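Long-range contacts in dephospho-CoA kinase (Campylobacter jejuni subsp. jejuni serotype O:2, PDB 4ZO4), which probably catalyses the ATP-dependent phosphorylation of the 3'-hydroxyl of dephospho-coenzyme A, the last step of coenzyme A biosynthesis: residues N6-T11 and K132-Y137; S19-I24 and V193-E198; L28-I33 and E110-F115. All blocks are in the same frame, centred on the assembly; numbering follows the deposited sequence.

Contact 1: residues N6-T11 and K132-Y137; sequences NAFFVT and KVIVIY
Phe8 lies alongside Lys132, its ring atom CD1 3.9 Å from Lys132 CB, while the lysine chain bends at its second torsion and carries its amine away from the contact. On the same face, Ile134 CG1 stands beside the isoleucine's own backbone N (chi1 -68°), which sends CD1 to Phe8 CB. On the other face, Thr11 and Val135 lie side by side and point the same way, with their CG2 methyls 3.6 Å apart; Val133 CG1 touches the same threonine methyl. Between these two layers of side chains the backbones pair as parallel strands. Phe9 uses both its polar backbone atoms: its N donates to Lys132 O (2.6 Å) and its O accepts from Ile134 N (2.8 Å). Thr11 repeats the pattern two residues on, its N bonding to Ile134 O and its O accepting from Ile136 N at 2.8 Å. A weaker bond, Lys132 N to Ala7 O at 3.4 Å, opens the series. The pairing joins two strands inside the sheet of a P-loop kinase fold. Strand 114-117 pairs along the other edge of strand 7-12; helices 15-27 and 185-200 pack on the face carrying Phe8, Val10 and Ile134.

Contact 2: residues S19-I24 and V193-E198; sequences STFIEI and VKVIQE
Phe21 and Ile196 reach toward each other from opposite directions, and the isoleucine ends over a face of the aromatic ring. Its CD1 lies 4.2 Å from the ring centroid and 20° off the ring normal, a CH-pi contact displaced toward the rim. Ile196 CG1 comes closer still to the rim, 3.6 Å from Phe21 CZ. Val195 approaches the same ring differently, bringing CG1 to its edge, near the ring plane, 4.3 Å from Phe21 CE1. The phenylalanine can take part because its CG is anti to the backbone N (chi1 -179°), which carries the ring across toward helix 185-200 although its CB does not start out in that direction. Ile24, one turn further along, points toward the partner helix. Its CG2 branch serves two neighbours: Val193, whose side chain crosses it at about a right angle, with CG2 3.8 Å away, and Ile196 CD1, at 3.9 Å. Ile196 CD1 thus touches both the ring face and the Ile24 CG2 methyl. The helical segments cross at 55° with their axes 10.7 Å apart, a separation bridged by these large side chains. Helix 15-27 begins in the P-loop, where Ser19 and Thr20 are predicted to bind ATP. No hydrogen bond or charge pair crosses between these segments, so the contact rests on apolar packing and one CH-pi contact, neither of which imposes the directionality of a hydrogen bond.

Contact 3: residues L28-I33 and E110-F115; sequences LGFKSI and ENKAFF
Phe30 meets Lys112, Ala113 and Phe115. Ala113 O sits in the plane of its ring, at the edge, 3.3 Å from CD1, and Ala113 CB touches the same ring carbon. Over one face comes Lys112, whose extended chain crosses the aromatic side chain at about a right angle and places NZ 4.5 Å from the ring centroid, 20° off the normal, a cation-pi contact. The amine also points at Gly29 O, although that bond is modelled too short to be trusted. Phe30 CB, in turn, faces the edge of the Phe115 ring, with CE2 4.2 Å away. The backbones join in parallel: Phe115 N donates to Lys31 O at 2.8 Å, and Ile33 N to Phe115 O at 2.9 Å. Lys31 and Glu110 lie across each other at the surface, their opposite charges too far apart for a salt bridge. Further out, a Schellman motif at Gly29 ends helix 15-27 just before Phe30, and Phe21 of that helix meets the Phe115 ring edge-to-face. Strand 31-34 is outermost on this side of the chain's sheet, next to 114-117. Helix 185-200 packs against Phe30 and Phe115, helix 15-27 against Ser32 and Phe115, and helix 82-109 against Ile33 and Phe114.

Overall arrangement
The three contacts form a compact triangle, their centres about 11 to 12 Å apart, and illustrate how a P-loop kinase core is assembled from distant parts of the chain. Contacts 1 and 3 belong to one parallel sheet, in the order 31-34, 114-117, 7-12, 132-136, 177-179, and Asn6 and Phe8 probably bond to Phe114 between them. Contact 2 packs helices 15-27 and 185-200 on one face of that sheet. Phe21 reaches both sheet contacts, touching Val10, Ile134 and Ile136 of contact 1 and Phe115 of contact 3. Along the chain, contact 3 nests inside the loops closed by the other two, whose segments alternate; the predicted ATP-binding residues, opening helix 15-27, lie where contacts 1 and 2 adjoin.

Contact 1: residues N6-T11 and K132-Y137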
ATOM      1  N   ASN A   6      24.237  22.924  11.042  1.00 93.37           N
ATOM      2  CA  ASN A   6      23.384  23.840  11.822  1.00 83.99           C
ATOM      3  C   ASN A   6      21.925  23.507  11.739  1.00 86.20           C
ATOM      4  O   ASN A   6      21.086  24.264  12.241  1.00 85.24           O
ATOM      5  CB  ASN A   6      23.573  25.289  11.360  1.00 84.66           C
ATOM      6  CG  ASN A   6      24.904  25.849  11.788  1.00 87.95           C
ATOM      7  OD1 ASN A   6      25.023  26.511  12.841  1.00 81.56           O
ATOM      8  ND2 ASN A   6      25.937  25.522  11.020  1.00 87.96           N
ATOM      9  N   ALA A   7      21.625  22.368  11.103  1.00 88.14           N
ATOM     10  CA  ALA A   7      20.250  21.973  10.787  1.00 83.59           C
ATOM     11  C   ALA A   7      19.687  21.107  11.856  1.00 80.65           C
ATOM     12  O   ALA A   7      20.282  20.098  12.213  1.00 82.62           O
ATOM     13  CB  ALA A   7      20.196  21.207   9.483  1.00 83.55           C
ATOM     14  N   PHE A   8      18.515  21.478  12.344  1.00 76.43           N
ATOM     15  CA  PHE A   8      17.840  20.648  13.291  1.00 77.35           C
ATOM     16  C   PHE A   8      16.399  20.457  12.839  1.00 72.98           C
ATOM     17  O   PHE A   8      15.702  21.431  12.569  1.00 73.29           O
ATOM     18  CB  PHE A   8      17.982  21.259  14.692  1.00 80.80           C
ATOM     19  CG  PHE A   8      19.400  21.212  15.212  1.00 85.96           C
ATOM     20  CD1 PHE A   8      19.866  20.108  15.904  1.00 86.76           C
ATOM     21  CD2 PHE A   8      20.286  22.244  14.946  1.00 87.77           C
ATOM     22  CE1 PHE A   8      21.174  20.044  16.343  1.00 84.71           C
ATOM     23  CE2 PHE A   8      21.593  22.183  15.383  1.00 87.89           C
ATOM     24  CZ  PHE A   8      22.037  21.078  16.078  1.00 87.08           C
ATOM     25  N   PHE A   9      15.962  19.206  12.717  1.00 65.24           N
ATOM     26  CA  PHE A   9      14.555  18.964  12.398  1.00 70.90           C
ATOM     27  C   PHE A   9      13.767  18.977  13.687  1.00 64.50           C
ATOM     28  O   PHE A   9      14.188  18.428  14.682  1.00 66.03           O
ATOM     29  CB  PHE A   9      14.354  17.668  11.560  1.00 71.50           C
ATOM     30  CG  PHE A   9      14.962  17.760  10.170  1.00 70.52           C
ATOM     31  CD1 PHE A   9      14.296  18.425   9.148  1.00 74.16           C
ATOM     32  CD2 PHE A   9      16.234  17.259   9.916  1.00 70.49           C
ATOM     33  CE1 PHE A   9      14.872  18.553   7.882  1.00 76.31           C
ATOM     34  CE2 PHE A   9      16.819  17.395   8.667  1.00 72.93           C
ATOM     35  CZ  PHE A   9      16.133  18.035   7.641  1.00 73.48           C
ATOM     36  N   VAL A  10      12.637  19.646  13.683  1.00 60.25           N
ATOM     37  CA  VAL A  10      11.804  19.628  14.844  1.00 60.84           C
ATOM     38  C   VAL A  10      10.510  18.923  14.501  1.00 61.88           C
ATOM     39  O   VAL A  10       9.732  19.413  13.693  1.00 59.55           O
ATOM     40  CB  VAL A  10      11.477  21.040  15.292  1.00 65.42           C
ATOM     41  CG1 VAL A  10      10.534  20.993  16.488  1.00 68.58           C
ATOM     42  CG2 VAL A  10      12.759  21.778  15.626  1.00 66.06           C
ATOM     43  N   THR A  11      10.269  17.775  15.121  1.00 60.52           N
ATOM     44  CA  THR A  11       9.065  17.038  14.820  1.00 68.14           C
ATOM     45  C   THR A  11       8.397  16.620  16.112  1.00 71.16           C
ATOM     46  O   THR A  11       9.067  16.521  17.123  1.00 68.58           O
ATOM     47  CB  THR A  11       9.383  15.823  13.929  1.00 67.92           C
ATOM     48  OG1 THR A  11       8.214  15.027  13.785  1.00 69.75           O
ATOM     49  CG2 THR A  11      10.469  14.980  14.526  1.00 68.21           C
ATOM     50  N   LYS A 132      20.208  16.710  12.094  1.00 85.16           N
ATOM     51  CA  LYS A 132      19.751  16.042  13.313  1.00 86.29           C
ATOM     52  C   LYS A 132      18.242  16.206  13.610  1.00 80.53           C
ATOM     53  O   LYS A 132      17.622  17.273  13.386  1.00 71.56           O
ATOM     54  CB  LYS A 132      20.579  16.512  14.517  1.00 89.25           C
ATOM     55  CG  LYS A 132      21.722  15.568  14.837  1.00 94.34           C
ATOM     56  CD  LYS A 132      23.028  16.290  15.073  1.00102.81           C
ATOM     57  CE  LYS A 132      24.189  15.310  15.102  1.00107.02           C
ATOM     58  NZ  LYS A 132      25.440  16.001  14.679  1.00111.95           N
ATOM     59  N   VAL A 133      17.677  15.147  14.165  1.00 69.97           N
ATOM     60  CA  VAL A 133      16.253  15.063  14.309  1.00 69.61           C
ATOM     61  C   VAL A 133      15.861  15.154  15.771  1.00 67.58           C
ATOM     62  O   VAL A 133      16.319  14.354  16.600  1.00 68.72           O
ATOM     63  CB  VAL A 133      15.755  13.734  13.731  1.00 68.97           C
ATOM     64  CG1 VAL A 133      14.259  13.782  13.479  1.00 68.68           C
ATOM     65  CG2 VAL A 133      16.495  13.453  12.456  1.00 71.51           C
ATOM     66  N   ILE A 134      14.971  16.099  16.057  1.00 66.05           N
ATOM     67  CA  ILE A 134      14.489  16.385  17.413  1.00 67.72           C
ATOM     68  C   ILE A 134      13.026  15.978  17.487  1.00 65.44           C
ATOM     69  O   ILE A 134      12.155  16.602  16.861  1.00 59.85           O
ATOM     70  CB  ILE A 134      14.557  17.910  17.731  1.00 71.92           C
ATOM     71  CG1 ILE A 134      16.004  18.395  17.823  1.00 74.87           C
ATOM     72  CG2 ILE A 134      13.818  18.266  19.035  1.00 75.55           C
ATOM     73  CD1 ILE A 134      16.116  19.897  18.040  1.00 74.28           C
ATOM     74  N   VAL A 135      12.741  14.938  18.241  1.00 65.21           N
ATOM     75  CA  VAL A 135      11.373  14.518  18.363  1.00 66.76           C
ATOM     76  C   VAL A 135      10.851  14.892  19.736  1.00 63.99           C
ATOM     77  O   VAL A 135      11.429  14.504  20.764  1.00 64.29           O
ATOM     78  CB  VAL A 135      11.207  13.003  18.145  1.00 71.37           C
ATOM     79  CG1 VAL A 135       9.726  12.639  18.221  1.00 71.81           C
ATOM     80  CG2 VAL A 135      11.786  12.583  16.802  1.00 72.30           C
ATOM     81  N   ILE A 136       9.753  15.629  19.740  1.00 59.67           N
ATOM     82  CA  ILE A 136       9.014  15.873  20.947  1.00 65.57           C
ATOM     83  C   ILE A 136       7.936  14.816  21.085  1.00 70.15           C
ATOM     84  O   ILE A 136       6.977  14.767  20.306  1.00 73.79           O
ATOM     85  CB  ILE A 136       8.383  17.258  20.954  1.00 66.01           C
ATOM     86  CG1 ILE A 136       9.483  18.300  20.737  1.00 69.02           C
ATOM     87  CG2 ILE A 136       7.705  17.474  22.290  1.00 65.46           C
ATOM     88  CD1 ILE A 136       8.990  19.624  20.224  1.00 76.99           C
ATOM     89  N   TYR A 137       8.120  13.995  22.108  1.00 72.36           N
ATOM     90  CA  TYR A 137       7.385  12.781  22.320  1.00 76.42           C
ATOM     91  C   TYR A 137       6.497  12.894  23.562  1.00 84.19           C
ATOM     92  O   TYR A 137       6.952  13.350  24.620  1.00 92.46           O
ATOM     93  CB  TYR A 137       8.390  11.661  22.542  1.00 73.32           C
ATOM     94  CG  TYR A 137       7.798  10.297  22.732  1.00 75.20           C
ATOM     95  CD1 TYR A 137       6.721   9.861  21.943  1.00 75.95           C
ATOM     96  CD2 TYR A 137       8.346   9.409  23.650  1.00 76.52           C
ATOM     97  CE1 TYR A 137       6.208   8.592  22.088  1.00 74.34           C
ATOM     98  CE2 TYR A 137       7.836   8.129  23.801  1.00 78.09           C
ATOM     99  CZ  TYR A 137       6.767   7.733  23.009  1.00 81.34           C
ATOM    100  OH  TYR A 137       6.230   6.474  23.146  1.00 92.70           O
TER

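Contact 2: residues S19-I24 and V193-E198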
ATOM      1  N   SER A  19       5.067  23.246  17.746  1.00 79.20           N
ATOM      2  CA  SER A  19       4.882  24.686  17.540  1.00 75.66           C
ATOM      3  C   SER A  19       5.378  25.483  18.738  1.00 80.08           C
ATOM      4  O   SER A  19       5.834  26.624  18.600  1.00 81.07           O
ATOM      5  CB  SER A  19       3.417  24.995  17.318  1.00 77.04           C
ATOM      6  OG  SER A  19       2.668  24.498  18.409  1.00 86.03           O
ATOM      7  N   THR A  20       5.253  24.890  19.918  1.00 76.00           N
ATOM      8  CA  THR A  20       5.795  25.481  21.124  1.00 76.10           C
ATOM      9  C   THR A  20       7.328  25.493  21.084  1.00 75.99           C
ATOM     10  O   THR A  20       7.934  26.536  21.345  1.00 84.06           O
ATOM     11  CB  THR A  20       5.308  24.730  22.369  1.00 76.50           C
ATOM     12  OG1 THR A  20       3.942  25.074  22.638  1.00 70.81           O
ATOM     13  CG2 THR A  20       6.180  25.070  23.576  1.00 77.70           C
ATOM     14  N   PHE A  21       7.954  24.362  20.748  1.00 71.21           N
ATOM     15  CA  PHE A  21       9.413  24.317  20.613  1.00 72.02           C
ATOM     16  C   PHE A  21       9.897  25.328  19.601  1.00 72.58           C
ATOM     17  O   PHE A  21      11.025  25.810  19.696  1.00 74.25           O
ATOM     18  CB  PHE A  21       9.912  22.961  20.178  1.00 74.28           C
ATOM     19  CG  PHE A  21      11.406  22.885  20.062  1.00 74.24           C
ATOM     20  CD1 PHE A  21      12.157  22.273  21.042  1.00 77.22           C
ATOM     21  CD2 PHE A  21      12.060  23.420  18.972  1.00 74.85           C
ATOM     22  CE1 PHE A  21      13.536  22.215  20.945  1.00 75.18           C
ATOM     23  CE2 PHE A  21      13.435  23.356  18.860  1.00 71.02           C
ATOM     24  CZ  PHE A  21      14.173  22.747  19.844  1.00 72.34           C
ATOM     25  N   ILE A  22       9.045  25.642  18.633  1.00 76.09           N
ATOM     26  CA  ILE A  22       9.355  26.668  17.617  1.00 77.97           C
ATOM     27  C   ILE A  22       9.083  28.098  18.086  1.00 84.03           C
ATOM     28  O   ILE A  22       9.859  29.011  17.779  1.00 85.26           O
ATOM     29  CB  ILE A  22       8.605  26.368  16.304  1.00 78.41           C
ATOM     30  CG1 ILE A  22       9.221  25.111  15.645  1.00 74.11           C
ATOM     31  CG2 ILE A  22       8.616  27.575  15.364  1.00 82.22           C
ATOM     32  CD1 ILE A  22      10.639  25.291  15.134  1.00 70.87           C
ATOM     33  N   GLU A  23       8.002  28.298  18.835  1.00 89.26           N
ATOM     34  CA  GLU A  23       7.727  29.601  19.419  1.00 94.30           C
ATOM     35  C   GLU A  23       8.892  30.018  20.320  1.00 92.56           C
ATOM     36  O   GLU A  23       9.360  31.152  20.265  1.00 98.85           O
ATOM     37  CB  GLU A  23       6.425  29.576  20.214  1.00101.08           C
ATOM     38  CG  GLU A  23       6.242  30.788  21.113  1.00110.30           C
ATOM     39  CD  GLU A  23       6.496  32.096  20.373  1.00120.23           C
ATOM     40  OE1 GLU A  23       5.744  32.393  19.416  1.00128.01           O
ATOM     41  OE2 GLU A  23       7.448  32.826  20.739  1.00119.99           O
ATOM     42  N   ILE A  24       9.358  29.083  21.132  1.00 88.16           N
ATOM     43  CA  ILE A  24      10.495  29.305  22.021  1.00 86.13           C
ATOM     44  C   ILE A  24      11.825  29.465  21.252  1.00 90.77           C
ATOM     45  O   ILE A  24      12.655  30.287  21.605  1.00 88.47           O
ATOM     46  CB  ILE A  24      10.561  28.165  23.073  1.00 82.02           C
ATOM     47  CG1 ILE A  24       9.356  28.288  24.033  1.00 80.11           C
ATOM     48  CG2 ILE A  24      11.885  28.172  23.824  1.00 79.50           C
ATOM     49  CD1 ILE A  24       8.910  26.994  24.699  1.00 76.36           C
ATOM     50  N   VAL A 193      14.104  25.098  26.334  1.00 96.49           N
ATOM     51  CA  VAL A 193      15.176  26.062  26.552  1.00 96.47           C
ATOM     52  C   VAL A 193      16.492  25.347  26.909  1.00 93.06           C
ATOM     53  O   VAL A 193      17.551  25.703  26.390  1.00 86.28           O
ATOM     54  CB  VAL A 193      14.798  27.122  27.609  1.00 99.37           C
ATOM     55  CG1 VAL A 193      15.901  28.172  27.728  1.00105.33           C
ATOM     56  CG2 VAL A 193      13.487  27.803  27.241  1.00 98.19           C
ATOM     57  N   LYS A 194      16.430  24.327  27.759  1.00 89.28           N
ATOM     58  CA  LYS A 194      17.635  23.546  28.079  1.00 93.86           C
ATOM     59  C   LYS A 194      18.286  22.949  26.813  1.00 93.34           C
ATOM     60  O   LYS A 194      19.500  23.027  26.644  1.00 95.18           O
ATOM     61  CB  LYS A 194      17.307  22.447  29.098  1.00100.03           C
ATOM     62  CG  LYS A 194      18.457  21.505  29.453  1.00110.34           C
ATOM     63  CD  LYS A 194      17.953  20.287  30.230  1.00121.84           C
ATOM     64  CE  LYS A 194      18.991  19.167  30.339  1.00132.41           C
ATOM     65  NZ  LYS A 194      18.380  17.826  30.666  1.00132.28           N
ATOM     66  N   VAL A 195      17.484  22.370  25.920  1.00 91.16           N
ATOM     67  CA  VAL A 195      18.010  21.776  24.679  1.00 88.19           C
ATOM     68  C   VAL A 195      18.508  22.859  23.727  1.00 84.58           C
ATOM     69  O   VAL A 195      19.625  22.772  23.228  1.00 83.62           O
ATOM     70  CB  VAL A 195      16.953  20.877  23.971  1.00 90.00           C
ATOM     71  CG1 VAL A 195      17.262  20.694  22.490  1.00 86.38           C
ATOM     72  CG2 VAL A 195      16.872  19.510  24.657  1.00 87.01           C
ATOM     73  N   ILE A 196      17.685  23.870  23.476  1.00 78.96           N
ATOM     74  CA  ILE A 196      18.085  24.949  22.590  1.00 79.79           C
ATOM     75  C   ILE A 196      19.366  25.628  23.037  1.00 81.63           C
ATOM     76  O   ILE A 196      20.186  25.994  22.208  1.00 83.88           O
ATOM     77  CB  ILE A 196      16.997  26.008  22.454  1.00 82.27           C
ATOM     78  CG1 ILE A 196      15.822  25.444  21.634  1.00 78.97           C
ATOM     79  CG2 ILE A 196      17.565  27.244  21.761  1.00 83.71           C
ATOM     80  CD1 ILE A 196      14.514  26.214  21.757  1.00 78.91           C
ATOM     81  N   GLN A 197      19.525  25.810  24.343  1.00 85.89           N
ATOM     82  CA  GLN A 197      20.797  26.241  24.907  1.00 89.52           C
ATOM     83  C   GLN A 197      21.922  25.270  24.571  1.00 88.71           C
ATOM     84  O   GLN A 197      22.949  25.676  24.055  1.00 91.39           O
ATOM     85  CB  GLN A 197      20.707  26.343  26.427  1.00 96.98           C
ATOM     86  CG  GLN A 197      19.940  27.546  26.967  1.00100.26           C
ATOM     87  CD  GLN A 197      20.089  27.685  28.480  1.00102.42           C
ATOM     88  OE1 GLN A 197      19.713  26.790  29.269  1.00 91.73           O
ATOM     89  NE2 GLN A 197      20.653  28.819  28.895  1.00109.02           N
ATOM     90  N   GLU A 198      21.730  23.988  24.876  1.00 85.92           N
ATOM     91  CA  GLU A 198      22.782  22.982  24.664  1.00 85.70           C
ATOM     92  C   GLU A 198      23.241  22.971  23.221  1.00 89.25           C
ATOM     93  O   GLU A 198      24.415  22.779  22.918  1.00 90.70           O
ATOM     94  CB  GLU A 198      22.284  21.587  25.039  1.00 86.35           C
ATOM     95  CG  GLU A 198      22.142  21.322  26.526  1.00 88.91           C
ATOM     96  CD  GLU A 198      23.454  20.946  27.198  1.00 96.07           C
ATOM     97  OE1 GLU A 198      23.509  19.816  27.748  1.00104.49           O
ATOM     98  OE2 GLU A 198      24.415  21.766  27.176  1.00 87.44           O
TER

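Contact 3: residues L28-I33 and E110-F115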
ATOM      1  N   LEU A  28      14.053  32.949  21.424  1.00 94.42           N
ATOM      2  CA  LEU A  28      15.503  32.855  21.677  1.00 92.20           C
ATOM      3  C   LEU A  28      16.417  33.246  20.492  1.00 89.18           C
ATOM      4  O   LEU A  28      17.647  33.188  20.607  1.00 82.13           O
ATOM      5  CB  LEU A  28      15.852  31.444  22.160  1.00 91.46           C
ATOM      6  CG  LEU A  28      15.244  31.019  23.512  1.00 94.32           C
ATOM      7  CD1 LEU A  28      15.893  29.718  23.968  1.00 94.17           C
ATOM      8  CD2 LEU A  28      15.377  32.084  24.609  1.00 96.21           C
ATOM      9  N   GLY A  29      15.807  33.618  19.365  1.00 91.33           N
ATOM     10  CA  GLY A  29      16.508  34.238  18.243  1.00 91.57           C
ATOM     11  C   GLY A  29      17.045  33.302  17.173  1.00 91.87           C
ATOM     12  O   GLY A  29      17.856  33.723  16.341  1.00 83.75           O
ATOM     13  N   PHE A  30      16.616  32.038  17.166  1.00 95.57           N
ATOM     14  CA  PHE A  30      17.104  31.099  16.142  1.00 95.86           C
ATOM     15  C   PHE A  30      16.135  31.001  14.977  1.00 97.50           C
ATOM     16  O   PHE A  30      14.924  31.124  15.170  1.00 94.03           O
ATOM     17  CB  PHE A  30      17.339  29.726  16.742  1.00 94.82           C
ATOM     18  CG  PHE A  30      18.470  29.690  17.728  1.00 94.06           C
ATOM     19  CD1 PHE A  30      19.750  29.327  17.315  1.00 91.12           C
ATOM     20  CD2 PHE A  30      18.259  30.012  19.069  1.00 91.16           C
ATOM     21  CE1 PHE A  30      20.801  29.288  18.212  1.00 91.02           C
ATOM     22  CE2 PHE A  30      19.310  29.976  19.976  1.00 90.38           C
ATOM     23  CZ  PHE A  30      20.582  29.611  19.545  1.00 92.71           C
ATOM     24  N   LYS A  31      16.689  30.782  13.781  1.00103.73           N
ATOM     25  CA  LYS A  31      15.916  30.698  12.518  1.00103.73           C
ATOM     26  C   LYS A  31      15.159  29.375  12.360  1.00 96.77           C
ATOM     27  O   LYS A  31      15.747  28.310  12.491  1.00 91.08           O
ATOM     28  CB  LYS A  31      16.857  30.820  11.304  1.00104.49           C
ATOM     29  CG  LYS A  31      17.675  32.109  11.213  1.00111.41           C
ATOM     30  CD  LYS A  31      16.885  33.254  10.580  1.00107.19           C
ATOM     31  CE  LYS A  31      17.795  34.272   9.914  1.00107.25           C
ATOM     32  NZ  LYS A  31      17.045  35.260   9.086  1.00103.20           N
ATOM     33  N   SER A  32      13.871  29.442  12.043  1.00 92.99           N
ATOM     34  CA  SER A  32      13.127  28.247  11.624  1.00 88.08           C
ATOM     35  C   SER A  32      12.492  28.421  10.259  1.00 85.24           C
ATOM     36  O   SER A  32      12.066  29.518   9.899  1.00 85.16           O
ATOM     37  CB  SER A  32      12.003  27.942  12.594  1.00 84.93           C
ATOM     38  OG  SER A  32      10.992  28.932  12.475  1.00 84.80           O
ATOM     39  N   ILE A  33      12.409  27.332   9.506  1.00 86.00           N
ATOM     40  CA  ILE A  33      11.544  27.288   8.298  1.00 85.91           C
ATOM     41  C   ILE A  33      10.442  26.267   8.520  1.00 73.49           C
ATOM     42  O   ILE A  33      10.616  25.300   9.261  1.00 78.26           O
ATOM     43  CB  ILE A  33      12.330  26.977   7.006  1.00 86.42           C
ATOM     44  CG1 ILE A  33      12.942  25.577   7.049  1.00 85.18           C
ATOM     45  CG2 ILE A  33      13.427  28.014   6.809  1.00 90.95           C
ATOM     46  CD1 ILE A  33      13.974  25.336   5.971  1.00 89.22           C
ATOM     47  N   GLU A 110      25.187  30.301   6.639  1.00121.78           N
ATOM     48  CA  GLU A 110      24.961  31.396   7.584  1.00119.46           C
ATOM     49  C   GLU A 110      25.460  31.052   9.000  1.00120.36           C
ATOM     50  O   GLU A 110      25.294  31.843   9.937  1.00119.58           O
ATOM     51  CB  GLU A 110      23.466  31.678   7.623  1.00118.50           C
ATOM     52  CG  GLU A 110      23.053  33.083   7.974  1.00122.80           C
ATOM     53  CD  GLU A 110      21.541  33.229   7.884  1.00125.79           C
ATOM     54  OE1 GLU A 110      20.911  33.537   8.920  1.00127.57           O
ATOM     55  OE2 GLU A 110      20.977  33.007   6.784  1.00114.02           O
ATOM     56  N   ASN A 111      26.003  29.842   9.160  1.00119.23           N
ATOM     57  CA  ASN A 111      26.769  29.429  10.344  1.00116.06           C
ATOM     58  C   ASN A 111      26.136  29.657  11.718  1.00108.57           C
ATOM     59  O   ASN A 111      26.846  29.756  12.705  1.00109.06           O
ATOM     60  CB  ASN A 111      28.178  30.023  10.282  1.00119.29           C
ATOM     61  CG  ASN A 111      29.142  29.129   9.535  1.00123.85           C
ATOM     62  OD1 ASN A 111      29.280  27.949   9.874  1.00129.26           O
ATOM     63  ND2 ASN A 111      29.810  29.674   8.515  1.00122.44           N
ATOM     64  N   LYS A 112      24.808  29.713  11.778  1.00100.42           N
ATOM     65  CA  LYS A 112      24.089  29.712  13.041  1.00 94.98           C
ATOM     66  C   LYS A 112      23.070  28.557  13.011  1.00 95.00           C
ATOM     67  O   LYS A 112      22.533  28.238  11.953  1.00 94.39           O
ATOM     68  CB  LYS A 112      23.401  31.062  13.247  1.00 90.80           C
ATOM     69  CG  LYS A 112      22.871  31.274  14.654  1.00 88.85           C
ATOM     70  CD  LYS A 112      21.789  32.346  14.707  1.00 89.33           C
ATOM     71  CE  LYS A 112      20.971  32.213  15.985  1.00 90.97           C
ATOM     72  NZ  LYS A 112      20.213  33.445  16.314  1.00 91.43           N
ATOM     73  N   ALA A 113      22.834  27.921  14.161  1.00 91.37           N
ATOM     74  CA  ALA A 113      21.866  26.829  14.263  1.00 86.33           C
ATOM     75  C   ALA A 113      20.496  27.296  13.835  1.00 89.43           C
ATOM     76  O   ALA A 113      20.111  28.451  14.136  1.00 90.33           O
ATOM     77  CB  ALA A 113      21.792  26.286  15.676  1.00 82.69           C
ATOM     78  N   PHE A 114      19.788  26.390  13.136  1.00 87.33           N
ATOM     79  CA  PHE A 114      18.430  26.615  12.637  1.00 85.14           C
ATOM     80  C   PHE A 114      17.553  25.336  12.677  1.00 86.49           C
ATOM     81  O   PHE A 114      18.056  24.203  12.698  1.00 83.50           O
ATOM     82  CB  PHE A 114      18.461  27.217  11.215  1.00 87.55           C
ATOM     83  CG  PHE A 114      18.950  26.270  10.147  1.00 88.73           C
ATOM     84  CD1 PHE A 114      18.051  25.584   9.336  1.00 84.16           C
ATOM     85  CD2 PHE A 114      20.316  26.080   9.931  1.00 93.34           C
ATOM     86  CE1 PHE A 114      18.505  24.716   8.350  1.00 81.52           C
ATOM     87  CE2 PHE A 114      20.778  25.214   8.944  1.00 88.67           C
ATOM     88  CZ  PHE A 114      19.869  24.531   8.151  1.00 85.75           C
ATOM     89  N   PHE A 115      16.236  25.554  12.669  1.00 83.31           N
ATOM     90  CA  PHE A 115      15.238  24.512  12.876  1.00 85.24           C
ATOM     91  C   PHE A 115      14.208  24.415  11.728  1.00 80.59           C
ATOM     92  O   PHE A 115      13.509  25.378  11.398  1.00 82.07           O
ATOM     93  CB  PHE A 115      14.551  24.738  14.235  1.00 89.09           C
ATOM     94  CG  PHE A 115      15.498  24.599  15.407  1.00 88.98           C
ATOM     95  CD1 PHE A 115      15.897  23.340  15.836  1.00 84.11           C
ATOM     96  CD2 PHE A 115      16.029  25.721  16.047  1.00 93.08           C
ATOM     97  CE1 PHE A 115      16.792  23.189  16.881  1.00 87.15           C
ATOM     98  CE2 PHE A 115      16.934  25.574  17.092  1.00 91.90           C
ATOM     99  CZ  PHE A 115      17.311  24.301  17.510  1.00 89.50           C
TER